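Local atomic coordinates of AgaA (Rhizobium radiobacter, PDB entry 6HLX), a protein that binds the opine agropinic acid in the periplasm as the substrate-binding component of an ABC transporter, for import into the bacterium. Residues F240-F252 and L399-Q411. Numbering follows the deposited sequence.
With G9Z (agropinic acid), chain E; SO4 (sulfate ion), chain U.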
ATOM      1  N   PHE A 240      -3.267   1.496  -9.375  1.00 19.01           N
ATOM      2  CA  PHE A 240      -2.779   1.673 -10.741  1.00 17.88           C
ATOM      3  C   PHE A 240      -1.663   0.638 -11.001  1.00 22.25           C
ATOM      4  O   PHE A 240      -1.058   0.102 -10.050  1.00 22.23           O
ATOM      5  CB  PHE A 240      -2.251   3.113 -10.972  1.00 19.30           C
ATOM      6  CG  PHE A 240      -1.356   3.641  -9.868  1.00 19.87           C
ATOM      7  CD1 PHE A 240      -0.038   3.197  -9.738  1.00 20.13           C
ATOM      8  CD2 PHE A 240      -1.823   4.591  -8.967  1.00 20.98           C
ATOM      9  CE1 PHE A 240       0.779   3.667  -8.696  1.00 21.56           C
ATOM     10  CE2 PHE A 240      -0.995   5.077  -7.940  1.00 21.77           C
ATOM     11  CZ  PHE A 240       0.297   4.604  -7.804  1.00 19.79           C
ATOM     12  N   MET A 241      -1.392   0.384 -12.279  1.00 20.07           N
ATOM     13  CA  MET A 241      -0.284  -0.456 -12.758  1.00 18.42           C
ATOM     14  C   MET A 241       0.701   0.462 -13.459  1.00 21.67           C
ATOM     15  O   MET A 241       0.299   1.327 -14.237  1.00 22.03           O
ATOM     16  CB  MET A 241      -0.743  -1.545 -13.756  1.00 20.02           C
ATOM     17  CG  MET A 241      -1.693  -2.579 -13.148  1.00 22.53           C
ATOM     18  SD  MET A 241      -1.009  -3.473 -11.748  1.00 23.45           S
ATOM     19  CE  MET A 241       0.288  -4.380 -12.539  1.00 22.23           C
ATOM     20  N   GLY A 242       1.987   0.229 -13.247  1.00 20.68           N
ATOM     21  CA  GLY A 242       3.021   1.043 -13.884  1.00 20.44           C
ATOM     22  C   GLY A 242       4.392   0.445 -13.677  1.00 21.88           C
ATOM     23  O   GLY A 242       4.519  -0.774 -13.534  1.00 20.18           O
ATOM     24  N   LEU A 243       5.432   1.295 -13.685  1.00 18.97           N
ATOM     25  CA  LEU A 243       6.797   0.819 -13.490  1.00 19.14           C
ATOM     26  C   LEU A 243       7.557   1.729 -12.548  1.00 22.28           C
ATOM     27  O   LEU A 243       7.428   2.955 -12.636  1.00 21.89           O
ATOM     28  CB  LEU A 243       7.548   0.806 -14.847  1.00 19.74           C
ATOM     29  CG  LEU A 243       7.110  -0.239 -15.887  1.00 22.87           C
ATOM     30  CD1 LEU A 243       7.671   0.111 -17.257  1.00 23.46           C
ATOM     31  CD2 LEU A 243       7.597  -1.663 -15.487  1.00 23.34           C
ATOM     32  N   GLN A 244       8.408   1.117 -11.727  1.00 18.66           N
ATOM     33  CA  GLN A 244       9.400   1.773 -10.870  1.00 18.48           C
ATOM     34  C   GLN A 244      10.734   1.406 -11.496  1.00 21.53           C
ATOM     35  O   GLN A 244      10.929   0.249 -11.897  1.00 20.85           O
ATOM     36  CB  GLN A 244       9.345   1.235  -9.427  1.00 18.83           C
ATOM     37  CG  GLN A 244       8.126   1.728  -8.681  1.00 18.01           C
ATOM     38  CD  GLN A 244       7.801   0.855  -7.511  1.00 22.22           C
ATOM     39  OE1 GLN A 244       6.850   0.076  -7.578  1.00 22.28           O
ATOM     40  NE2 GLN A 244       8.594   0.932  -6.432  1.00 19.86           N
ATOM     41  N   PHE A 245      11.639   2.376 -11.590  1.00 17.82           N
ATOM     42  CA  PHE A 245      12.956   2.189 -12.214  1.00 18.17           C
ATOM     43  C   PHE A 245      14.084   2.365 -11.208  1.00 22.35           C
ATOM     44  O   PHE A 245      14.092   3.359 -10.462  1.00 21.84           O
ATOM     45  CB  PHE A 245      13.160   3.248 -13.328  1.00 20.62           C
ATOM     46  CG  PHE A 245      12.126   3.226 -14.433  1.00 21.61           C
ATOM     47  CD1 PHE A 245      10.966   3.979 -14.336  1.00 22.47           C
ATOM     48  CD2 PHE A 245      12.317   2.457 -15.572  1.00 22.68           C
ATOM     49  CE1 PHE A 245      10.018   3.971 -15.367  1.00 22.53           C
ATOM     50  CE2 PHE A 245      11.362   2.439 -16.591  1.00 24.65           C
ATOM     51  CZ  PHE A 245      10.200   3.167 -16.463  1.00 22.56           C
ATOM     52  N   ASN A 246      15.088   1.478 -11.248  1.00 20.44           N
ATOM     53  CA  ASN A 246      16.270   1.695 -10.426  1.00 20.96           C
ATOM     54  C   ASN A 246      17.147   2.649 -11.243  1.00 22.88           C
ATOM     55  O   ASN A 246      17.711   2.255 -12.285  1.00 22.06           O
ATOM     56  CB  ASN A 246      17.009   0.393 -10.155  1.00 21.66           C
ATOM     57  CG  ASN A 246      18.170   0.560  -9.226  1.00 28.08           C
ATOM     58  OD1 ASN A 246      18.783   1.628  -9.154  1.00 25.89           O
ATOM     59  ND2 ASN A 246      18.492  -0.496  -8.479  1.00 25.26           N
ATOM     60  N   THR A 247      17.270   3.899 -10.769  1.00 21.29           N
ATOM     61  CA  THR A 247      18.011   4.927 -11.508  1.00 22.49           C
ATOM     62  C   THR A 247      19.543   4.728 -11.496  1.00 26.82           C
ATOM     63  O   THR A 247      20.255   5.478 -12.197  1.00 27.02           O
ATOM     64  CB  THR A 247      17.609   6.335 -11.080  1.00 27.13           C
ATOM     65  OG1 THR A 247      18.095   6.581  -9.768  1.00 27.79           O
ATOM     66  CG2 THR A 247      16.103   6.599 -11.204  1.00 23.43           C
ATOM     67  N   LYS A 248      20.052   3.697 -10.784  1.00 24.73           N
ATOM     68  CA  LYS A 248      21.487   3.328 -10.851  1.00 26.58           C
ATOM     69  C   LYS A 248      21.755   2.465 -12.093  1.00 31.08           C
ATOM     70  O   LYS A 248      22.914   2.310 -12.499  1.00 31.48           O
ATOM     71  CB  LYS A 248      21.994   2.664  -9.563  1.00 29.32           C
ATOM     72  CG  LYS A 248      22.247   3.683  -8.466  1.00 40.25           C
ATOM     73  CD  LYS A 248      22.956   3.098  -7.257  1.00 46.26           C
ATOM     74  CE  LYS A 248      23.483   4.204  -6.369  1.00 56.09           C
ATOM     75  NZ  LYS A 248      24.077   3.674  -5.114  1.00 67.30           N
ATOM     76  N   PHE A 249      20.678   1.954 -12.738  1.00 26.73           N
ATOM     77  CA  PHE A 249      20.807   1.226 -14.007  1.00 26.49           C
ATOM     78  C   PHE A 249      20.901   2.356 -15.023  1.00 29.34           C
ATOM     79  O   PHE A 249      19.928   3.094 -15.223  1.00 28.09           O
ATOM     80  CB  PHE A 249      19.606   0.290 -14.262  1.00 27.15           C
ATOM     81  CG  PHE A 249      19.710  -0.507 -15.546  1.00 28.60           C
ATOM     82  CD1 PHE A 249      20.609  -1.563 -15.660  1.00 32.52           C
ATOM     83  CD2 PHE A 249      18.897  -0.212 -16.633  1.00 30.57           C
ATOM     84  CE1 PHE A 249      20.699  -2.301 -16.849  1.00 34.09           C
ATOM     85  CE2 PHE A 249      18.984  -0.949 -17.820  1.00 33.62           C
ATOM     86  CZ  PHE A 249      19.885  -1.986 -17.922  1.00 32.49           C
ATOM     87  N   GLU A 250      22.106   2.562 -15.589  1.00 26.91           N
ATOM     88  CA  GLU A 250      22.425   3.714 -16.436  1.00 26.65           C
ATOM     89  C   GLU A 250      21.294   4.149 -17.424  1.00 30.27           C
ATOM     90  O   GLU A 250      20.901   5.311 -17.322  1.00 30.14           O
ATOM     91  CB  GLU A 250      23.768   3.544 -17.155  1.00 28.45           C
ATOM     92  CG  GLU A 250      24.231   4.840 -17.805  1.00 40.45           C
ATOM     93  CD  GLU A 250      25.723   5.024 -18.017  1.00 74.32           C
ATOM     94  OE1 GLU A 250      26.496   4.066 -17.785  1.00 78.51           O
ATOM     95  OE2 GLU A 250      26.119   6.143 -18.417  1.00 75.24           O
ATOM     96  N   PRO A 251      20.717   3.305 -18.316  1.00 27.11           N
ATOM     97  CA  PRO A 251      19.628   3.803 -19.190  1.00 26.61           C
ATOM     98  C   PRO A 251      18.450   4.440 -18.423  1.00 28.12           C
ATOM     99  O   PRO A 251      17.889   5.443 -18.867  1.00 28.46           O
ATOM    100  CB  PRO A 251      19.178   2.531 -19.936  1.00 28.24           C
ATOM    101  CG  PRO A 251      20.401   1.681 -19.973  1.00 32.63           C
ATOM    102  CD  PRO A 251      21.049   1.898 -18.641  1.00 29.09           C
ATOM    103  N   PHE A 252      18.130   3.903 -17.236  1.00 22.81           N
ATOM    104  CA  PHE A 252      17.005   4.389 -16.417  1.00 21.48           C
ATOM    105  C   PHE A 252      17.303   5.654 -15.618  1.00 26.58           C
ATOM    106  O   PHE A 252      16.441   6.114 -14.880  1.00 27.30           O
ATOM    107  CB  PHE A 252      16.495   3.267 -15.498  1.00 22.75           C
ATOM    108  CG  PHE A 252      15.886   2.105 -16.238  1.00 22.44           C
ATOM    109  CD1 PHE A 252      15.385   2.261 -17.529  1.00 25.56           C
ATOM    110  CD2 PHE A 252      15.733   0.874 -15.616  1.00 21.99           C
ATOM    111  CE1 PHE A 252      14.831   1.179 -18.215  1.00 25.33           C
ATOM    112  CE2 PHE A 252      15.148  -0.195 -16.289  1.00 25.27           C
ATOM    113  CZ  PHE A 252      14.687  -0.033 -17.575  1.00 23.99           C
ATOM    114  N   LEU A 399      16.415   6.324   0.126  1.00 23.51           N
ATOM    115  CA  LEU A 399      16.252   6.416  -1.337  1.00 22.66           C
ATOM    116  C   LEU A 399      15.745   5.154  -2.010  1.00 24.91           C
ATOM    117  O   LEU A 399      15.501   5.173  -3.214  1.00 24.48           O
ATOM    118  CB  LEU A 399      17.563   6.887  -2.001  1.00 22.37           C
ATOM    119  CG  LEU A 399      17.942   8.355  -1.719  1.00 26.62           C
ATOM    120  CD1 LEU A 399      19.361   8.682  -2.242  1.00 27.04           C
ATOM    121  CD2 LEU A 399      16.897   9.317  -2.318  1.00 28.50           C
ATOM    122  N   VAL A 400      15.571   4.074  -1.250  1.00 21.49           N
ATOM    123  CA  VAL A 400      15.030   2.813  -1.775  1.00 19.79           C
ATOM    124  C   VAL A 400      13.792   2.527  -0.938  1.00 22.34           C
ATOM    125  O   VAL A 400      13.901   2.238   0.243  1.00 22.15           O
ATOM    126  CB  VAL A 400      16.048   1.645  -1.760  1.00 24.02           C
ATOM    127  CG1 VAL A 400      15.383   0.342  -2.214  1.00 24.07           C
ATOM    128  CG2 VAL A 400      17.261   1.977  -2.645  1.00 24.75           C
ATOM    129  N   ARG A 401      12.625   2.688  -1.539  1.00 19.79           N
ATOM    130  CA  ARG A 401      11.351   2.518  -0.833  1.00 18.97           C
ATOM    131  C   ARG A 401      10.439   1.554  -1.586  1.00 23.48           C
ATOM    132  O   ARG A 401      10.688   1.245  -2.751  1.00 22.42           O
ATOM    133  CB  ARG A 401      10.660   3.886  -0.622  1.00 19.27           C
ATOM    134  CG  ARG A 401      11.574   4.918   0.064  1.00 22.65           C
ATOM    135  CD  ARG A 401      10.879   6.228   0.422  1.00 21.36           C
ATOM    136  NE  ARG A 401      10.358   6.952  -0.737  1.00 22.01           N
ATOM    137  CZ  ARG A 401      11.006   7.931  -1.372  1.00 24.94           C
ATOM    138  NH1 ARG A 401      10.420   8.584  -2.366  1.00 19.91           N
ATOM    139  NH2 ARG A 401      12.250   8.255  -1.020  1.00 20.22           N
ATOM    140  N   THR A 402       9.332   1.138  -0.951  1.00 19.49           N
ATOM    141  CA  THR A 402       8.427   0.194  -1.612  1.00 19.06           C
ATOM    142  C   THR A 402       7.766   0.756  -2.890  1.00 20.23           C
ATOM    143  O   THR A 402       7.468  -0.029  -3.782  1.00 20.47           O
ATOM    144  CB  THR A 402       7.307  -0.257  -0.626  1.00 23.76           C
ATOM    145  OG1 THR A 402       6.606   0.911  -0.153  1.00 21.84           O
ATOM    146  CG2 THR A 402       7.849  -1.105   0.539  1.00 22.73           C
ATOM    147  N   ASN A 403       7.558   2.090  -2.980  1.00 16.94           N
ATOM    148  CA  ASN A 403       6.811   2.728  -4.075  1.00 17.46           C
ATOM    149  C   ASN A 403       7.612   3.661  -4.975  1.00 21.34           C
ATOM    150  O   ASN A 403       7.043   4.175  -5.934  1.00 22.24           O
ATOM    151  CB  ASN A 403       5.630   3.528  -3.505  1.00 17.95           C
ATOM    152  CG  ASN A 403       4.520   2.670  -2.956  1.00 24.69           C
ATOM    153  OD1 ASN A 403       3.873   3.006  -1.940  1.00 24.90           O
ATOM    154  ND2 ASN A 403       4.253   1.560  -3.630  1.00 14.40           N
ATOM    155  N   ASN A 404       8.881   3.895  -4.667  1.00 19.35           N
ATOM    156  CA  ASN A 404       9.648   4.863  -5.473  1.00 19.46           C
ATOM    157  C   ASN A 404      10.518   4.217  -6.561  1.00 22.23           C
ATOM    158  O   ASN A 404      10.564   2.990  -6.695  1.00 21.34           O
ATOM    159  CB  ASN A 404      10.489   5.791  -4.566  1.00 19.19           C
ATOM    160  CG  ASN A 404      11.810   5.199  -4.125  1.00 25.16           C
ATOM    161  OD1 ASN A 404      11.911   3.991  -3.893  1.00 22.65           O
ATOM    162  ND2 ASN A 404      12.853   6.036  -3.992  1.00 21.00           N
ATOM    163  N   SER A 405      11.241   5.071  -7.304  1.00 19.33           N
ATOM    164  CA  SER A 405      12.225   4.657  -8.298  1.00 18.88           C
ATOM    165  C   SER A 405      13.591   4.816  -7.613  1.00 23.33           C
ATOM    166  O   SER A 405      14.022   5.952  -7.354  1.00 21.38           O
ATOM    167  CB  SER A 405      12.111   5.521  -9.553  1.00 20.34           C
ATOM    168  OG  SER A 405      11.083   4.911 -10.317  1.00 20.94           O
ATOM    169  N   PRO A 406      14.211   3.681  -7.198  1.00 20.30           N
ATOM    170  CA  PRO A 406      15.428   3.759  -6.383  1.00 20.83           C
ATOM    171  C   PRO A 406      16.445   4.811  -6.822  1.00 23.27           C
ATOM    172  O   PRO A 406      16.782   4.925  -8.011  1.00 21.20           O
ATOM    173  CB  PRO A 406      15.994   2.335  -6.446  1.00 22.19           C
ATOM    174  CG  PRO A 406      14.759   1.469  -6.512  1.00 24.00           C
ATOM    175  CD  PRO A 406      13.772   2.274  -7.361  1.00 20.94           C
ATOM    176  N   TYR A 407      16.868   5.643  -5.845  1.00 21.35           N
ATOM    177  CA  TYR A 407      17.893   6.688  -5.958  1.00 21.79           C
ATOM    178  C   TYR A 407      17.486   7.925  -6.765  1.00 24.83           C
ATOM    179  O   TYR A 407      18.293   8.850  -6.875  1.00 24.83           O
ATOM    180  CB  TYR A 407      19.248   6.125  -6.463  1.00 23.88           C
ATOM    181  CG  TYR A 407      19.674   4.911  -5.665  1.00 25.11           C
ATOM    182  CD1 TYR A 407      20.192   5.044  -4.376  1.00 26.75           C
ATOM    183  CD2 TYR A 407      19.452   3.624  -6.147  1.00 26.64           C
ATOM    184  CE1 TYR A 407      20.514   3.926  -3.603  1.00 26.62           C
ATOM    185  CE2 TYR A 407      19.788   2.499  -5.391  1.00 27.47           C
ATOM    186  CZ  TYR A 407      20.326   2.658  -4.123  1.00 33.71           C
ATOM    187  OH  TYR A 407      20.654   1.556  -3.374  1.00 34.77           O
ATOM    188  N   PHE A 408      16.227   8.003  -7.240  1.00 22.37           N
ATOM    189  CA  PHE A 408      15.761   9.223  -7.890  1.00 21.74           C
ATOM    190  C   PHE A 408      15.742  10.343  -6.829  1.00 24.53           C
ATOM    191  O   PHE A 408      15.218  10.150  -5.725  1.00 22.39           O
ATOM    192  CB  PHE A 408      14.350   9.046  -8.476  1.00 21.95           C
ATOM    193  CG  PHE A 408      13.810  10.333  -9.077  1.00 22.46           C
ATOM    194  CD1 PHE A 408      14.297  10.810 -10.290  1.00 24.01           C
ATOM    195  CD2 PHE A 408      12.824  11.068  -8.421  1.00 23.24           C
ATOM    196  CE1 PHE A 408      13.813  12.011 -10.833  1.00 24.53           C
ATOM    197  CE2 PHE A 408      12.331  12.259  -8.963  1.00 24.37           C
ATOM    198  CZ  PHE A 408      12.829  12.728 -10.166  1.00 22.28           C
ATOM    199  N   ASN A 409      16.288  11.503  -7.188  1.00 23.78           N
ATOM    200  CA  ASN A 409      16.362  12.647  -6.282  1.00 24.31           C
ATOM    201  C   ASN A 409      16.472  13.912  -7.125  1.00 29.17           C
ATOM    202  O   ASN A 409      17.517  14.161  -7.720  1.00 32.53           O
ATOM    203  CB  ASN A 409      17.593  12.473  -5.356  1.00 25.41           C
ATOM    204  CG  ASN A 409      17.718  13.426  -4.189  1.00 42.59           C
ATOM    205  OD1 ASN A 409      16.783  14.126  -3.806  1.00 28.34           O
ATOM    206  ND2 ASN A 409      18.893  13.446  -3.574  1.00 41.13           N
ATOM    207  N   ASP A 410      15.364  14.658  -7.257  1.00 23.29           N
ATOM    208  CA  ASP A 410      15.353  15.922  -8.009  1.00 22.32           C
ATOM    209  C   ASP A 410      15.051  17.074  -7.046  1.00 27.02           C
ATOM    210  O   ASP A 410      14.009  17.048  -6.371  1.00 24.58           O
ATOM    211  CB  ASP A 410      14.318  15.875  -9.148  1.00 22.09           C
ATOM    212  CG  ASP A 410      14.228  17.190  -9.901  1.00 28.14           C
ATOM    213  OD1 ASP A 410      15.195  17.530 -10.627  1.00 28.80           O
ATOM    214  OD2 ASP A 410      13.166  17.852  -9.818  1.00 27.20           O
ATOM    215  N   GLN A 411      15.941  18.091  -6.991  1.00 25.13           N
ATOM    216  CA  GLN A 411      15.748  19.190  -6.050  1.00 26.14           C
ATOM    217  C   GLN A 411      14.468  19.970  -6.305  1.00 28.25           C
ATOM    218  O   GLN A 411      13.789  20.315  -5.336  1.00 27.91           O
ATOM    219  CB  GLN A 411      16.986  20.118  -5.971  1.00 29.03           C
ATOM    220  CG  GLN A 411      17.111  20.902  -4.633  1.00 43.80           C
ATOM    221  CD  GLN A 411      16.775  20.151  -3.342  1.00 71.10           C
ATOM    222  OE1 GLN A 411      17.049  18.952  -3.155  1.00 67.35           O
ATOM    223  NE2 GLN A 411      16.161  20.854  -2.406  1.00 62.14           N
TER
HETATM  224  OAM G9Z E 604       0.842  -6.956  -1.949  1.00 19.83           O
HETATM  225  CAB G9Z E 604       0.705  -7.014  -3.179  1.00 20.73           C
HETATM  226  CAC G9Z E 604       0.550  -8.232  -3.872  1.00 21.35           C
HETATM  227  CB  G9Z E 604       0.392  -7.853  -5.377  1.00 20.86           C
HETATM  228  CA  G9Z E 604       0.661  -6.359  -5.440  1.00 19.50           C
HETATM  229  C   G9Z E 604      -0.386  -5.675  -6.136  1.00 21.29           C
HETATM  230  O   G9Z E 604      -1.420  -5.338  -5.497  1.00 20.70           O
HETATM  231  N   G9Z E 604       0.816  -5.956  -4.004  1.00 18.24           N
HETATM  232  CAG G9Z E 604       0.960  -4.525  -3.534  1.00 18.29           C
HETATM  233  CAH G9Z E 604       2.403  -4.049  -3.713  1.00 20.27           C
HETATM  234  OAP G9Z E 604       2.670  -4.061  -5.115  1.00 20.84           O
HETATM  235  CAI G9Z E 604       2.635  -2.642  -3.153  1.00 20.24           C
HETATM  236  OAQ G9Z E 604       1.970  -2.529  -1.870  1.00 19.16           O
HETATM  237  CAJ G9Z E 604       4.157  -2.361  -2.911  1.00 19.85           C
HETATM  238  OAR G9Z E 604       4.321  -1.033  -2.381  1.00 20.34           O
HETATM  239  CAK G9Z E 604       5.098  -2.577  -4.121  1.00 19.14           C
HETATM  240  OAT G9Z E 604       6.468  -2.559  -3.673  1.00 20.09           O
HETATM  241  CAL G9Z E 604       4.856  -1.564  -5.250  1.00 19.08           C
HETATM  242  OAS G9Z E 604       5.668  -1.902  -6.397  1.00 20.39           O
HETATM  243  OXT G9Z E 604      -0.238  -5.472  -7.371  1.00 20.87           O
HETATM  244  S   SO4 U 620      18.782   3.759   1.171  1.00 40.77           S
HETATM  245  O1  SO4 U 620      19.562   2.710   0.454  1.00 46.99           O
HETATM  246  O2  SO4 U 620      17.364   3.413   1.154  1.00 33.15           O
HETATM  247  O3  SO4 U 620      19.235   3.808   2.566  1.00 45.35           O
HETATM  248  O4  SO4 U 620      19.040   5.043   0.528  1.00 41.70           O
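The side-chain amide of Gln244, near the end of strand 240-245, bridges the backbone of Thr402 and Asn404 to the bound agropinic acid. Its NE2 donates to two backbone carbonyls: Asn404 O, 2.9 Å from Gln244 NE2 and in the amide plane, by a nearly straight bond (167°), and Thr402 O, 3.0 Å from NE2, which approaches from above the plane of that carbonyl. The grip fixes the rotation of the amide and turns OE1 to the ligand, whose OAS hydroxyl donates to Gln244 OE1 over 2.6 Å. Thr402 O in turn accepts from ligand OAT, so the Thr402 carbonyl serves both Gln244 NE2 and the polyol chain of the ligand. Asn403 ND2 lies 2.9 Å from ligand OAR.

Two hydroxyls and one backbone pair continue the hydrogen bonding. Phe245 N points almost straight at Ser405 OG, 2.9 Å away, and that hydroxyl also pairs with Pro445 O. Pro406 O takes two donors from one residue: Thr247 N, and Thr247 OG1 at 2.7 Å, in the carbonyl plane on a lone pair. With chi1 at 70°, OG1 sits between the backbone N and carbonyl carbon of Thr247, within reach of this acceptor.

At the solvent side, the extended Lys248 chain lies over one face of the Tyr407 ring. Lys248 CE lies 3.8 Å from the centroid of the Tyr407 ring, nearly on the ring normal, in a CH-pi contact, and Lys248 NZ adds a cation-pi interaction over the same face. Asn246 OD1 meets the edge of the same ring near CD2 while accepting from Lys248 N, which closes an Asx turn.

Gln244, Thr402 and Asn403 form part of the agropinic acid pocket of this family 5 solute-binding protein.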